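Local coordinates for mitochondrial RNA-binding protein 2 (Trypanosoma brucei, PDB 2GIA) that binds guide RNA in a complex with mitochondrial RNA-binding protein 1 and probably acts as an RNA matchmaker in mitochondrial RNA editing, at residues L139-T144 / F162-E167; R58-R63 / L73-Q78; S113-V118 / T126-P131; A107-R112 / M175-L180. All coordinates share one frame; numbering follows the deposited sequence.

Contact 1: residues L139-T144 / F162-E167; sequences LKCTST and FEWTVE
The indole of Trp164 reaches diagonally across the strand pair. Trp164 NE1 donates to Ser143 OG (3.1 Å), although its direct neighbour across the strands is Cys141. The hydroxyl oxygen lies in the ring plane, and the N-H points at it with an angle of 166°. Trp164 CG sits between the backbone N and the carbonyl carbon (chi1 53°), which folds the ring over strand 139-144. The bond helps to set the rotation of the ring and satisfies the buried indole N-H.

Cys141 lies under the same ring. Its CB sits over one face, 3.8 Å from the centroid of the five-membered ring, and its SG approaches that ring obliquely. Further along, Leu139 CD2 meets the six-membered ring at Trp164 CZ3 (3.7 Å). The face bearing Leu139, Trp164 and Val166 packs on the first sheet, where Tyr75 and Val93 meet the indole.

On the other face of the sheet, Thr142 and Glu163 lie side by side, with Thr142 CG2 3.3 Å from Glu163 CG. Thr142 OG1 turns to Asn124 O in the next strand.

Six backbone bonds join Leu139 with Val166, Cys141 with Trp164, and Ser143 with Phe162, two for each pair. Thr142 with Glu163 and Lys140 with Thr165 are the non-hydrogen-bonded pairs between them. Strand 160-168 is outermost, within this chain, in the second four-stranded sheet, and 137-145 is its neighbour. Together they make a regular antiparallel strand pair, marked by a cysteine sulfur-aromatic contact.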
loop_
_atom_site.group_PDB
_atom_site.type_symbol
_atom_site.label_atom_id
_atom_site.label_comp_id
_atom_site.label_asym_id
_atom_site.label_seq_id
_atom_site.Cartn_x
_atom_site.Cartn_y
_atom_site.Cartn_z
ATOM N N LEU D 139 9.153 -14.008 18.815
ATOM C CA LEU D 139 10.569 -13.728 18.579
ATOM C C LEU D 139 11.295 -14.298 19.843
ATOM O O LEU D 139 10.985 -13.889 20.972
ATOM C CB LEU D 139 10.836 -12.209 18.495
ATOM C CG LEU D 139 12.320 -11.783 18.362
ATOM C CD1 LEU D 139 12.907 -12.391 17.130
ATOM C CD2 LEU D 139 12.491 -10.258 18.316
ATOM N N LYS D 140 12.190 -15.265 19.638
ATOM C CA LYS D 140 12.977 -15.914 20.722
ATOM C C LYS D 140 14.431 -15.694 20.350
ATOM O O LYS D 140 14.845 -16.017 19.231
ATOM C CB LYS D 140 12.750 -17.427 20.765
ATOM C CG LYS D 140 11.310 -17.881 20.806
ATOM C CD LYS D 140 11.226 -19.355 20.392
ATOM C CE LYS D 140 9.793 -19.870 20.245
ATOM N NZ LYS D 140 9.837 -21.286 19.763
ATOM N N CYS D 141 15.220 -15.178 21.286
ATOM C CA CYS D 141 16.602 -14.885 20.986
ATOM C C CYS D 141 17.528 -15.153 22.166
ATOM O O CYS D 141 17.149 -14.975 23.322
ATOM C CB CYS D 141 16.709 -13.408 20.602
ATOM S SG CYS D 141 18.375 -12.833 20.124
ATOM N N THR D 142 18.739 -15.590 21.860
ATOM C CA THR D 142 19.744 -15.800 22.893
ATOM C C THR D 142 20.876 -14.906 22.440
ATOM O O THR D 142 21.490 -15.175 21.419
ATOM C CB THR D 142 20.250 -17.253 22.933
ATOM O OG1 THR D 142 20.572 -17.687 21.610
ATOM C CG2 THR D 142 19.214 -18.154 23.505
ATOM N N SER D 143 21.121 -13.819 23.157
ATOM C CA SER D 143 22.212 -12.909 22.788
ATOM C C SER D 143 23.491 -13.257 23.555
ATOM O O SER D 143 23.432 -13.870 24.631
ATOM C CB SER D 143 21.847 -11.450 23.101
ATOM O OG SER D 143 20.749 -11.004 22.317
ATOM N N THR D 144 24.631 -12.869 22.989
ATOM C CA THR D 144 25.930 -13.104 23.620
ATOM C C THR D 144 26.869 -11.935 23.346
ATOM O O THR D 144 26.784 -11.284 22.299
ATOM C CB THR D 144 26.611 -14.399 23.121
ATOM O OG1 THR D 144 26.815 -14.323 21.707
ATOM C CG2 THR D 144 25.757 -15.620 23.459
ATOM N N PHE D 162 22.456 -13.444 27.222
ATOM C CA PHE D 162 21.154 -12.943 27.660
ATOM C C PHE D 162 20.037 -13.494 26.759
ATOM O O PHE D 162 20.029 -13.246 25.549
ATOM C CB PHE D 162 21.129 -11.402 27.650
ATOM C CG PHE D 162 19.789 -10.819 28.024
ATOM C CD1 PHE D 162 19.173 -11.170 29.226
ATOM C CD2 PHE D 162 19.125 -9.948 27.162
ATOM C CE1 PHE D 162 17.912 -10.663 29.563
ATOM C CE2 PHE D 162 17.864 -9.437 27.490
ATOM C CZ PHE D 162 17.256 -9.794 28.692
ATOM N N GLU D 163 19.115 -14.243 27.358
ATOM C CA GLU D 163 18.000 -14.838 26.637
ATOM C C GLU D 163 16.730 -14.008 26.792
ATOM O O GLU D 163 16.375 -13.598 27.897
ATOM C CB GLU D 163 17.747 -16.246 27.153
ATOM C CG GLU D 163 18.729 -17.283 26.629
ATOM C CD GLU D 163 18.477 -18.663 27.225
ATOM O OE1 GLU D 163 17.297 -18.990 27.490
ATOM O OE2 GLU D 163 19.448 -19.426 27.423
ATOM N N TRP D 164 16.038 -13.759 25.686
ATOM C CA TRP D 164 14.821 -12.957 25.760
ATOM C C TRP D 164 13.823 -13.389 24.692
ATOM O O TRP D 164 14.213 -13.950 23.671
ATOM C CB TRP D 164 15.167 -11.477 25.609
ATOM C CG TRP D 164 15.988 -11.139 24.378
ATOM C CD1 TRP D 164 17.343 -11.312 24.201
ATOM C CD2 TRP D 164 15.511 -10.478 23.194
ATOM N NE1 TRP D 164 17.731 -10.786 22.983
ATOM C CE2 TRP D 164 16.631 -10.277 22.347
ATOM C CE3 TRP D 164 14.247 -10.046 22.769
ATOM C CZ2 TRP D 164 16.515 -9.640 21.099
ATOM C CZ3 TRP D 164 14.136 -9.414 21.533
ATOM C CH2 TRP D 164 15.265 -9.224 20.710
ATOM N N THR D 165 12.543 -13.126 24.948
ATOM C CA THR D 165 11.446 -13.500 24.040
ATOM C C THR D 165 10.456 -12.350 23.952
ATOM O O THR D 165 10.155 -11.721 24.974
ATOM C CB THR D 165 10.626 -14.717 24.583
ATOM O OG1 THR D 165 11.475 -15.855 24.732
ATOM C CG2 THR D 165 9.516 -15.104 23.618
ATOM N N VAL D 166 9.938 -12.085 22.748
ATOM C CA VAL D 166 8.928 -11.039 22.584
ATOM C C VAL D 166 7.771 -11.661 21.806
ATOM O O VAL D 166 7.965 -12.159 20.701
ATOM C CB VAL D 166 9.465 -9.803 21.813
ATOM C CG1 VAL D 166 8.328 -8.790 21.580
ATOM C CG2 VAL D 166 10.569 -9.123 22.623
ATOM N N GLU D 167 6.588 -11.664 22.411
ATOM C CA GLU D 167 5.391 -12.201 21.792
ATOM C C GLU D 167 4.736 -11.065 20.981
ATOM O O GLU D 167 4.684 -9.916 21.427
ATOM C CB GLU D 167 4.372 -12.661 22.858
ATOM C CG GLU D 167 4.808 -13.848 23.747
ATOM C CD GLU D 167 5.210 -15.070 22.945
ATOM O OE1 GLU D 167 4.796 -15.211 21.768
ATOM O OE2 GLU D 167 5.945 -15.906 23.493
#

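Contact 2: residues R58-R63 / L73-Q78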
loop_
_atom_site.group_PDB
_atom_site.type_symbol
_atom_site.label_atom_id
_atom_site.label_comp_id
_atom_site.label_asym_id
_atom_site.label_seq_id
_atom_site.Cartn_x
_atom_site.Cartn_y
_atom_site.Cartn_z
ATOM N N ARG D 58 9.476 -8.605 34.831
ATOM C CA ARG D 58 8.903 -9.285 33.678
ATOM C C ARG D 58 8.381 -8.329 32.587
ATOM O O ARG D 58 7.869 -8.761 31.554
ATOM C CB ARG D 58 7.807 -10.240 34.165
ATOM C CG ARG D 58 8.351 -11.277 35.167
ATOM C CD ARG D 58 7.371 -12.417 35.470
ATOM N NE ARG D 58 6.196 -11.972 36.219
ATOM C CZ ARG D 58 5.178 -12.761 36.567
ATOM N NH1 ARG D 58 5.185 -14.051 36.235
ATOM N NH2 ARG D 58 4.149 -12.258 37.246
ATOM N N GLY D 59 8.529 -7.029 32.824
ATOM C CA GLY D 59 8.090 -6.038 31.857
ATOM C C GLY D 59 9.218 -5.684 30.897
ATOM O O GLY D 59 10.373 -5.556 31.302
ATOM N N HIS D 60 8.896 -5.529 29.617
ATOM C CA HIS D 60 9.913 -5.199 28.631
ATOM C C HIS D 60 9.331 -4.360 27.488
ATOM O O HIS D 60 8.108 -4.235 27.338
ATOM C CB HIS D 60 10.566 -6.478 28.048
ATOM C CG HIS D 60 9.582 -7.449 27.469
ATOM N ND1 HIS D 60 8.993 -8.450 28.213
ATOM C CD2 HIS D 60 9.052 -7.546 26.226
ATOM C CE1 HIS D 60 8.141 -9.119 27.454
ATOM N NE2 HIS D 60 8.157 -8.589 26.245
ATOM N N LEU D 61 10.238 -3.776 26.721
ATOM C CA LEU D 61 9.891 -2.955 25.575
ATOM C C LEU D 61 10.796 -3.339 24.408
ATOM O O LEU D 61 12.029 -3.475 24.571
ATOM C CB LEU D 61 10.096 -1.468 25.894
ATOM C CG LEU D 61 10.151 -0.483 24.713
ATOM C CD1 LEU D 61 8.760 -0.313 24.052
ATOM C CD2 LEU D 61 10.647 0.855 25.231
ATOM N N LEU D 62 10.189 -3.546 23.240
ATOM C CA LEU D 62 10.974 -3.817 22.045
ATOM C C LEU D 62 10.639 -2.680 21.105
ATOM O O LEU D 62 9.450 -2.428 20.824
ATOM C CB LEU D 62 10.588 -5.145 21.381
ATOM C CG LEU D 62 11.412 -5.471 20.115
ATOM C CD1 LEU D 62 12.851 -5.835 20.491
ATOM C CD2 LEU D 62 10.789 -6.637 19.387
ATOM N N ARG D 63 11.665 -1.945 20.674
ATOM C CA ARG D 63 11.429 -0.885 19.723
ATOM C C ARG D 63 11.984 -1.479 18.436
ATOM O O ARG D 63 13.064 -2.113 18.439
ATOM C CB ARG D 63 12.162 0.389 20.116
ATOM C CG ARG D 63 11.662 1.007 21.454
ATOM C CD ARG D 63 12.162 2.452 21.619
ATOM N NE ARG D 63 11.510 3.328 20.643
ATOM C CZ ARG D 63 12.122 4.023 19.684
ATOM N NH1 ARG D 63 13.442 3.978 19.533
ATOM N NH2 ARG D 63 11.402 4.782 18.864
ATOM N N LEU D 73 16.353 -4.227 16.107
ATOM C CA LEU D 73 15.466 -4.619 17.181
ATOM C C LEU D 73 16.160 -4.172 18.484
ATOM O O LEU D 73 17.228 -4.684 18.822
ATOM C CB LEU D 73 15.266 -6.139 17.180
ATOM C CG LEU D 73 14.976 -6.787 15.815
ATOM C CD1 LEU D 73 14.766 -8.285 15.929
ATOM C CD2 LEU D 73 13.706 -6.119 15.244
ATOM N N ASP D 74 15.590 -3.184 19.178
ATOM C CA ASP D 74 16.165 -2.700 20.449
ATOM C C ASP D 74 15.351 -3.249 21.616
ATOM O O ASP D 74 14.213 -2.812 21.866
ATOM C CB ASP D 74 16.160 -1.175 20.528
ATOM C CG ASP D 74 17.297 -0.530 19.756
ATOM O OD1 ASP D 74 18.185 -1.228 19.263
ATOM O OD2 ASP D 74 17.303 0.715 19.641
ATOM N N TYR D 75 15.912 -4.224 22.335
ATOM C CA TYR D 75 15.207 -4.800 23.470
ATOM C C TYR D 75 15.545 -4.103 24.799
ATOM O O TYR D 75 16.728 -3.894 25.123
ATOM C CB TYR D 75 15.520 -6.283 23.567
ATOM C CG TYR D 75 14.799 -6.950 24.698
ATOM C CD1 TYR D 75 15.371 -7.010 25.971
ATOM C CD2 TYR D 75 13.528 -7.509 24.511
ATOM C CE1 TYR D 75 14.701 -7.606 27.031
ATOM C CE2 TYR D 75 12.854 -8.120 25.556
ATOM C CZ TYR D 75 13.448 -8.163 26.821
ATOM O OH TYR D 75 12.787 -8.755 27.868
ATOM N N HIS D 76 14.502 -3.745 25.546
ATOM C CA HIS D 76 14.614 -3.055 26.833
ATOM C C HIS D 76 13.882 -3.797 27.957
ATOM O O HIS D 76 12.853 -4.427 27.722
ATOM C CB HIS D 76 13.962 -1.674 26.783
ATOM C CG HIS D 76 14.374 -0.841 25.612
ATOM N ND1 HIS D 76 15.051 0.345 25.753
ATOM C CD2 HIS D 76 14.156 -0.997 24.285
ATOM C CE1 HIS D 76 15.230 0.890 24.564
ATOM N NE2 HIS D 76 14.696 0.096 23.656
ATOM N N ARG D 77 14.405 -3.683 29.183
ATOM C CA ARG D 77 13.753 -4.262 30.362
ATOM C C ARG D 77 13.073 -3.081 31.041
ATOM O O ARG D 77 13.552 -1.957 30.934
ATOM C CB ARG D 77 14.789 -4.859 31.315
ATOM C CG ARG D 77 15.731 -3.814 31.872
ATOM C CD ARG D 77 16.967 -4.446 32.515
ATOM N NE ARG D 77 17.962 -3.420 32.818
ATOM C CZ ARG D 77 19.273 -3.602 32.728
ATOM N NH1 ARG D 77 19.758 -4.783 32.350
ATOM N NH2 ARG D 77 20.096 -2.590 32.980
ATOM N N GLN D 78 11.953 -3.317 31.719
ATOM C CA GLN D 78 11.253 -2.230 32.399
ATOM C C GLN D 78 12.173 -1.774 33.527
ATOM O O GLN D 78 12.722 -2.614 34.229
ATOM C CB GLN D 78 9.920 -2.727 32.966
ATOM C CG GLN D 78 9.052 -1.624 33.588
ATOM C CD GLN D 78 7.604 -2.043 33.724
ATOM O OE1 GLN D 78 7.233 -3.155 33.343
ATOM N NE2 GLN D 78 6.771 -1.153 34.260
HETATM O O HOH W 1 15.411 2.347 21.110
#
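Leu61 and His76 form one of the two hydrogen-bonded pairs of this antiparallel contact, and Arg63 with Asp74 forms the other. Each pair is joined by two backbone bonds, the shortest from His76 N to Leu61 O (2.7 Å). A further bond from Gln78 N to Gly59 O (2.8 Å) extends the pairing beyond strand 60-67. Gln78 OE1 bonds to Asn52 N in the loop before strand 60-67.

Two ring contacts follow, on opposite faces of the sheet. Leu61 and His76 lie side by side, and Leu61 CD2 sits over one face of the imidazole, 4.2 Å from its centroid. On the other face, the rings of His60 and Tyr75 are nearly parallel, with planes at 23°, but are slid apart and barely overlap. His60 CB lies 3.2 Å from Tyr75 OH.

Apolar packing continues on the Tyr75 side. Leu62 CD1 touches Leu73 CB and Tyr75 CB, and lies near the plane of the Tyr75 ring at its edge. Trp164 and Val166 of the other sheet cover this side.

The polar link is one water. It accepts from Arg63 NH1 (3.0 Å) and donates to Asp74 OD2 (2.9 Å), with a weak third bond to His76 NE2. The two charged groups thus meet through water. Arg63 NE also makes a salt bridge with Asp47, and Asp74 OD1 a hydrogen bond with Ser94.

Strands 60-67 and 70-78 are the central pair of the first four-stranded antiparallel sheet, and together they form a beta hairpin.

Contact 3: residues S113-V118 / T126-P131; sequences SEKVEV and TFTPNP
Val116 O accepts the backbone N-H of Phe127, with Val116 O 3.0 Å from Phe127 N. The same oxygen meets Thr126 CA in a CA-H...O contact of 3.3 Å. The return bond, Val116 N to Phe127 O, is longer at 3.2 Å, and Lys115 CA makes a CA-H...O contact with the same Phe127 O.

Val116 and Phe127 also pack tightly by their side chains. Val116 CG1 lies between its backbone N and carbonyl carbon (chi1 54°) and comes within 3.3 Å of Phe127 CB. The Phe127 ring leads away from strand 116-119, toward Phe105 and Val108 of helix 101-109.

On the other face, Glu117 CG lies beside Thr126 CG2, while the Glu117 carboxylate turns to His119. Lys115 runs alongside Thr128, with Lys115 CB 3.8 Å from Thr128 CG2. At the Ser113 end of the pair, Pro129 CD abuts Glu114 O, and the Glu114 and Pro129 side chains cross at about a right angle.

Before the strand, Ser113 OG accepts from Lys115 N, which makes an ST turn. Strands 116-119 and 123-129 form a beta hairpin; 116-119 is one outermost strand, within this chain, of the second sheet, beside helix 101-109.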
loop_
_atom_site.group_PDB
_atom_site.type_symbol
_atom_site.label_atom_id
_atom_site.label_comp_id
_atom_site.label_asym_id
_atom_site.label_seq_id
_atom_site.Cartn_x
_atom_site.Cartn_y
_atom_site.Cartn_z
ATOM N N SER D 113 6.280 -19.231 5.167
ATOM C CA SER D 113 7.378 -19.918 5.832
ATOM C C SER D 113 7.022 -20.163 7.291
ATOM O O SER D 113 6.308 -19.361 7.913
ATOM C CB SER D 113 8.657 -19.086 5.722
ATOM O OG SER D 113 9.544 -19.353 6.788
ATOM N N GLU D 114 7.489 -21.283 7.847
ATOM C CA GLU D 114 7.146 -21.565 9.238
ATOM C C GLU D 114 8.198 -21.033 10.191
ATOM O O GLU D 114 8.003 -21.040 11.407
ATOM C CB GLU D 114 6.945 -23.074 9.457
ATOM C CG GLU D 114 5.566 -23.617 9.006
ATOM C CD GLU D 114 4.379 -22.831 9.592
ATOM O OE1 GLU D 114 3.997 -21.796 9.006
ATOM O OE2 GLU D 114 3.823 -23.231 10.638
ATOM N N LYS D 115 9.312 -20.566 9.648
ATOM C CA LYS D 115 10.364 -20.043 10.503
ATOM C C LYS D 115 11.470 -19.278 9.804
ATOM O O LYS D 115 11.773 -19.518 8.640
ATOM C CB LYS D 115 11.028 -21.196 11.300
ATOM C CG LYS D 115 12.358 -20.789 11.957
ATOM C CD LYS D 115 12.846 -21.811 12.997
ATOM C CE LYS D 115 13.389 -23.089 12.370
ATOM N NZ LYS D 115 12.355 -23.852 11.633
ATOM N N VAL D 116 12.073 -18.340 10.533
ATOM C CA VAL D 116 13.219 -17.619 10.011
ATOM C C VAL D 116 14.223 -17.619 11.162
ATOM O O VAL D 116 13.863 -17.309 12.296
ATOM C CB VAL D 116 12.918 -16.140 9.587
ATOM C CG1 VAL D 116 12.254 -15.343 10.730
ATOM C CG2 VAL D 116 14.222 -15.457 9.198
ATOM N N GLU D 117 15.465 -17.987 10.862
ATOM C CA GLU D 117 16.542 -18.030 11.860
ATOM C C GLU D 117 17.584 -16.971 11.579
ATOM O O GLU D 117 17.971 -16.765 10.438
ATOM C CB GLU D 117 17.241 -19.386 11.837
ATOM C CG GLU D 117 16.408 -20.511 12.404
ATOM C CD GLU D 117 17.206 -21.796 12.506
ATOM O OE1 GLU D 117 18.389 -21.711 12.894
ATOM O OE2 GLU D 117 16.659 -22.879 12.214
ATOM N N VAL D 118 18.029 -16.288 12.624
ATOM C CA VAL D 118 19.065 -15.273 12.490
ATOM C C VAL D 118 20.249 -15.804 13.318
ATOM O O VAL D 118 20.082 -16.123 14.497
ATOM C CB VAL D 118 18.614 -13.928 13.106
ATOM C CG1 VAL D 118 19.646 -12.857 12.815
ATOM C CG2 VAL D 118 17.217 -13.542 12.585
ATOM N N THR D 126 15.126 -16.907 16.470
ATOM C CA THR D 126 14.119 -17.475 15.563
ATOM C C THR D 126 12.833 -16.639 15.658
ATOM O O THR D 126 12.548 -16.022 16.709
ATOM C CB THR D 126 13.715 -18.969 15.901
ATOM O OG1 THR D 126 12.946 -19.007 17.110
ATOM C CG2 THR D 126 14.965 -19.848 16.013
ATOM N N PHE D 127 12.058 -16.626 14.568
ATOM C CA PHE D 127 10.787 -15.910 14.530
ATOM C C PHE D 127 9.862 -16.941 13.907
ATOM O O PHE D 127 10.074 -17.366 12.787
ATOM C CB PHE D 127 10.882 -14.642 13.635
ATOM C CG PHE D 127 9.630 -13.821 13.629
ATOM C CD1 PHE D 127 9.337 -12.977 14.705
ATOM C CD2 PHE D 127 8.723 -13.913 12.575
ATOM C CE1 PHE D 127 8.144 -12.224 14.748
ATOM C CE2 PHE D 127 7.539 -13.180 12.598
ATOM C CZ PHE D 127 7.244 -12.326 13.692
ATOM N N THR D 128 8.811 -17.293 14.631
ATOM C CA THR D 128 7.905 -18.320 14.192
ATOM C C THR D 128 6.487 -17.988 14.592
ATOM O O THR D 128 6.259 -17.131 15.460
ATOM C CB THR D 128 8.297 -19.636 14.909
ATOM O OG1 THR D 128 8.206 -19.412 16.320
ATOM C CG2 THR D 128 9.756 -20.000 14.620
ATOM N N PRO D 129 5.505 -18.664 13.976
ATOM C CA PRO D 129 4.103 -18.419 14.327
ATOM C C PRO D 129 3.888 -19.013 15.724
ATOM O O PRO D 129 4.562 -19.972 16.119
ATOM C CB PRO D 129 3.304 -19.219 13.298
ATOM C CG PRO D 129 4.263 -19.575 12.240
ATOM C CD PRO D 129 5.642 -19.512 12.783
ATOM N N ASN D 130 2.966 -18.443 16.477
ATOM C CA ASN D 130 2.674 -18.972 17.800
ATOM C C ASN D 130 1.406 -19.817 17.659
ATOM O O ASN D 130 0.354 -19.314 17.283
ATOM C CB ASN D 130 2.444 -17.848 18.811
ATOM C CG ASN D 130 2.138 -18.385 20.197
ATOM O OD1 ASN D 130 1.716 -19.539 20.336
ATOM N ND2 ASN D 130 2.341 -17.560 21.227
ATOM N N PRO D 131 1.501 -21.123 17.951
ATOM C CA PRO D 131 0.388 -22.077 17.872
ATOM C C PRO D 131 -0.853 -21.646 18.656
ATOM O O PRO D 131 -1.972 -21.951 18.259
ATOM C CB PRO D 131 0.977 -23.362 18.469
ATOM C CG PRO D 131 2.444 -23.233 18.244
ATOM C CD PRO D 131 2.731 -21.769 18.446
#

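Contact 4: residues A107-R112 / M175-L180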
loop_
_atom_site.group_PDB
_atom_site.type_symbol
_atom_site.label_atom_id
_atom_site.label_comp_id
_atom_site.label_asym_id
_atom_site.label_seq_id
_atom_site.Cartn_x
_atom_site.Cartn_y
_atom_site.Cartn_z
ATOM N N ALA D 107 8.039 -13.504 4.947
ATOM C CA ALA D 107 7.538 -14.813 4.545
ATOM C C ALA D 107 6.850 -15.535 5.711
ATOM O O ALA D 107 5.875 -16.257 5.497
ATOM C CB ALA D 107 8.671 -15.677 3.949
ATOM N N VAL D 108 7.338 -15.326 6.936
ATOM C CA VAL D 108 6.720 -15.959 8.097
ATOM C C VAL D 108 5.390 -15.255 8.418
ATOM O O VAL D 108 4.362 -15.913 8.588
ATOM C CB VAL D 108 7.673 -15.934 9.337
ATOM C CG1 VAL D 108 6.925 -16.423 10.616
ATOM C CG2 VAL D 108 8.917 -16.837 9.058
ATOM N N LEU D 109 5.399 -13.922 8.452
ATOM C CA LEU D 109 4.188 -13.149 8.739
ATOM C C LEU D 109 3.081 -13.429 7.718
ATOM O O LEU D 109 1.908 -13.430 8.055
ATOM C CB LEU D 109 4.522 -11.630 8.725
ATOM C CG LEU D 109 5.473 -11.211 9.864
ATOM C CD1 LEU D 109 6.164 -9.855 9.631
ATOM C CD2 LEU D 109 4.644 -11.134 11.125
ATOM N N GLU D 110 3.462 -13.696 6.482
ATOM C CA GLU D 110 2.464 -13.899 5.434
ATOM C C GLU D 110 2.065 -15.353 5.261
ATOM O O GLU D 110 1.307 -15.671 4.359
ATOM C CB GLU D 110 2.954 -13.270 4.090
ATOM C CG GLU D 110 3.092 -11.741 4.186
ATOM C CD GLU D 110 3.798 -11.148 2.989
ATOM O OE1 GLU D 110 3.849 -11.836 1.952
ATOM O OE2 GLU D 110 4.294 -10.002 3.068
ATOM N N GLY D 111 2.614 -16.218 6.115
ATOM C CA GLY D 111 2.255 -17.633 6.119
ATOM C C GLY D 111 2.913 -18.557 5.126
ATOM O O GLY D 111 2.526 -19.706 5.004
ATOM N N ARG D 112 3.919 -18.074 4.423
ATOM C CA ARG D 112 4.583 -18.895 3.444
ATOM C C ARG D 112 5.712 -19.721 4.068
ATOM O O ARG D 112 6.038 -20.798 3.575
ATOM C CB ARG D 112 5.120 -18.006 2.307
ATOM C CG ARG D 112 5.759 -18.773 1.177
ATOM C CD ARG D 112 6.359 -17.830 0.145
ATOM N NE ARG D 112 5.354 -17.173 -0.690
ATOM C CZ ARG D 112 4.838 -17.739 -1.775
ATOM N NH1 ARG D 112 5.225 -18.964 -2.125
ATOM N NH2 ARG D 112 4.006 -17.069 -2.559
ATOM N N MET D 175 1.354 -4.867 12.753
ATOM C CA MET D 175 2.238 -3.712 12.748
ATOM C C MET D 175 3.598 -4.063 12.181
ATOM O O MET D 175 4.144 -3.308 11.395
ATOM C CB MET D 175 2.428 -3.147 14.154
ATOM C CG MET D 175 1.194 -2.448 14.691
ATOM S SD MET D 175 1.361 -1.990 16.458
ATOM C CE MET D 175 2.485 -0.720 16.170
ATOM N N LEU D 176 4.148 -5.212 12.574
ATOM C CA LEU D 176 5.459 -5.606 12.060
ATOM C C LEU D 176 5.370 -5.890 10.549
ATOM O O LEU D 176 6.271 -5.523 9.807
ATOM C CB LEU D 176 5.976 -6.854 12.820
ATOM C CG LEU D 176 7.353 -7.376 12.373
ATOM C CD1 LEU D 176 8.446 -6.338 12.692
ATOM C CD2 LEU D 176 7.634 -8.715 13.069
ATOM N N GLN D 177 4.288 -6.530 10.089
ATOM C CA GLN D 177 4.184 -6.818 8.660
ATOM C C GLN D 177 4.121 -5.506 7.846
ATOM O O GLN D 177 4.760 -5.397 6.801
ATOM C CB GLN D 177 2.948 -7.727 8.382
ATOM C CG GLN D 177 2.902 -8.455 6.957
ATOM C CD GLN D 177 2.525 -7.531 5.777
ATOM O OE1 GLN D 177 1.848 -6.528 5.966
ATOM N NE2 GLN D 177 2.936 -7.900 4.540
ATOM N N ARG D 178 3.357 -4.511 8.314
ATOM C CA ARG D 178 3.277 -3.232 7.559
ATOM C C ARG D 178 4.603 -2.476 7.642
ATOM O O ARG D 178 5.042 -1.844 6.675
ATOM C CB ARG D 178 2.128 -2.346 8.088
ATOM C CG ARG D 178 0.725 -3.009 7.962
ATOM C CD ARG D 178 0.547 -3.721 6.591
ATOM N NE ARG D 178 0.665 -2.830 5.413
ATOM C CZ ARG D 178 0.854 -3.256 4.155
ATOM N NH1 ARG D 178 0.966 -4.566 3.893
ATOM N NH2 ARG D 178 0.847 -2.385 3.139
ATOM N N PHE D 179 5.224 -2.509 8.818
ATOM C CA PHE D 179 6.500 -1.834 9.000
ATOM C C PHE D 179 7.553 -2.405 8.043
ATOM O O PHE D 179 8.230 -1.649 7.349
ATOM C CB PHE D 179 6.994 -1.993 10.450
ATOM C CG PHE D 179 8.349 -1.344 10.688
ATOM C CD1 PHE D 179 9.519 -2.097 10.589
ATOM C CD2 PHE D 179 8.442 -0.001 11.012
ATOM C CE1 PHE D 179 10.759 -1.508 10.822
ATOM C CE2 PHE D 179 9.679 0.615 11.257
ATOM C CZ PHE D 179 10.847 -0.145 11.165
ATOM N N LEU D 180 7.687 -3.733 8.015
ATOM C CA LEU D 180 8.641 -4.385 7.126
ATOM C C LEU D 180 8.261 -4.125 5.673
ATOM O O LEU D 180 9.135 -3.981 4.809
ATOM C CB LEU D 180 8.677 -5.904 7.362
ATOM C CG LEU D 180 9.301 -6.246 8.733
ATOM C CD1 LEU D 180 9.318 -7.719 8.922
ATOM C CD2 LEU D 180 10.730 -5.668 8.843
#
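The two backbones come nearest at Leu109 and Gln177, whose CA atoms are 6.3 Å apart. Residues 175-180 are all helical. Helix 101-109 stops here, and Gly111, with a positive phi of 82°, closes it in a Schellman motif. Arg112 N bonds back to Ala107 O, and Gly111 N to Val108 O.

Leu109 carries the apolar part. Leu109 CD1 reaches the flank of helix 170-187 and touches Gln177 CA (3.8 Å), Leu176 CG (3.9 Å) and Leu180 CD1 (3.9 Å). Phe127 also packs against Leu109 and Leu176.

Gln177 NE2 donates to Glu110 OE2 (2.9 Å). The carboxylate oxygen lies in the amide plane, but the N-H comes to its anti side, tilted 32° from the carboxylate plane. A bend at chi2 (-75°) swings the amide toward Glu110. Arg178 NH1 donates to Gln177 OE1 (3.0 Å) on a lone pair, so the amide is bonded at both ends and its rotation is fixed.

Glu110 OE2 also bonds to His137 of one MRP1 chain, and Arg178 makes a salt bridge with Asp144 of another. The contact ties together the two helices that follow the two sheets of this Whirly-like fold.

From the N terminus, contact 2 comes first. It closes the hairpin of strands 60-67 and 70-78 before the others begin. The chain then passes through strand 89-97 into helix 101-109, where contact 4 opens. Contacts 3 and 1 follow in series, both nested in the long loop that contact 4 closes at helix 170-187. Contact 3 closes the hairpin 116-119/123-129. Contact 1 joins strands 137-145 and 160-168 across a largely unmodelled connection (147-158). None cross. Contacts 3 and 1 meet where strands 123-129 and 137-145 pair. Contact 1 packs on contact 2, sheet against sheet, through Trp164 and Tyr75. Contact 3 packs on contact 4 through Phe127 and Val108.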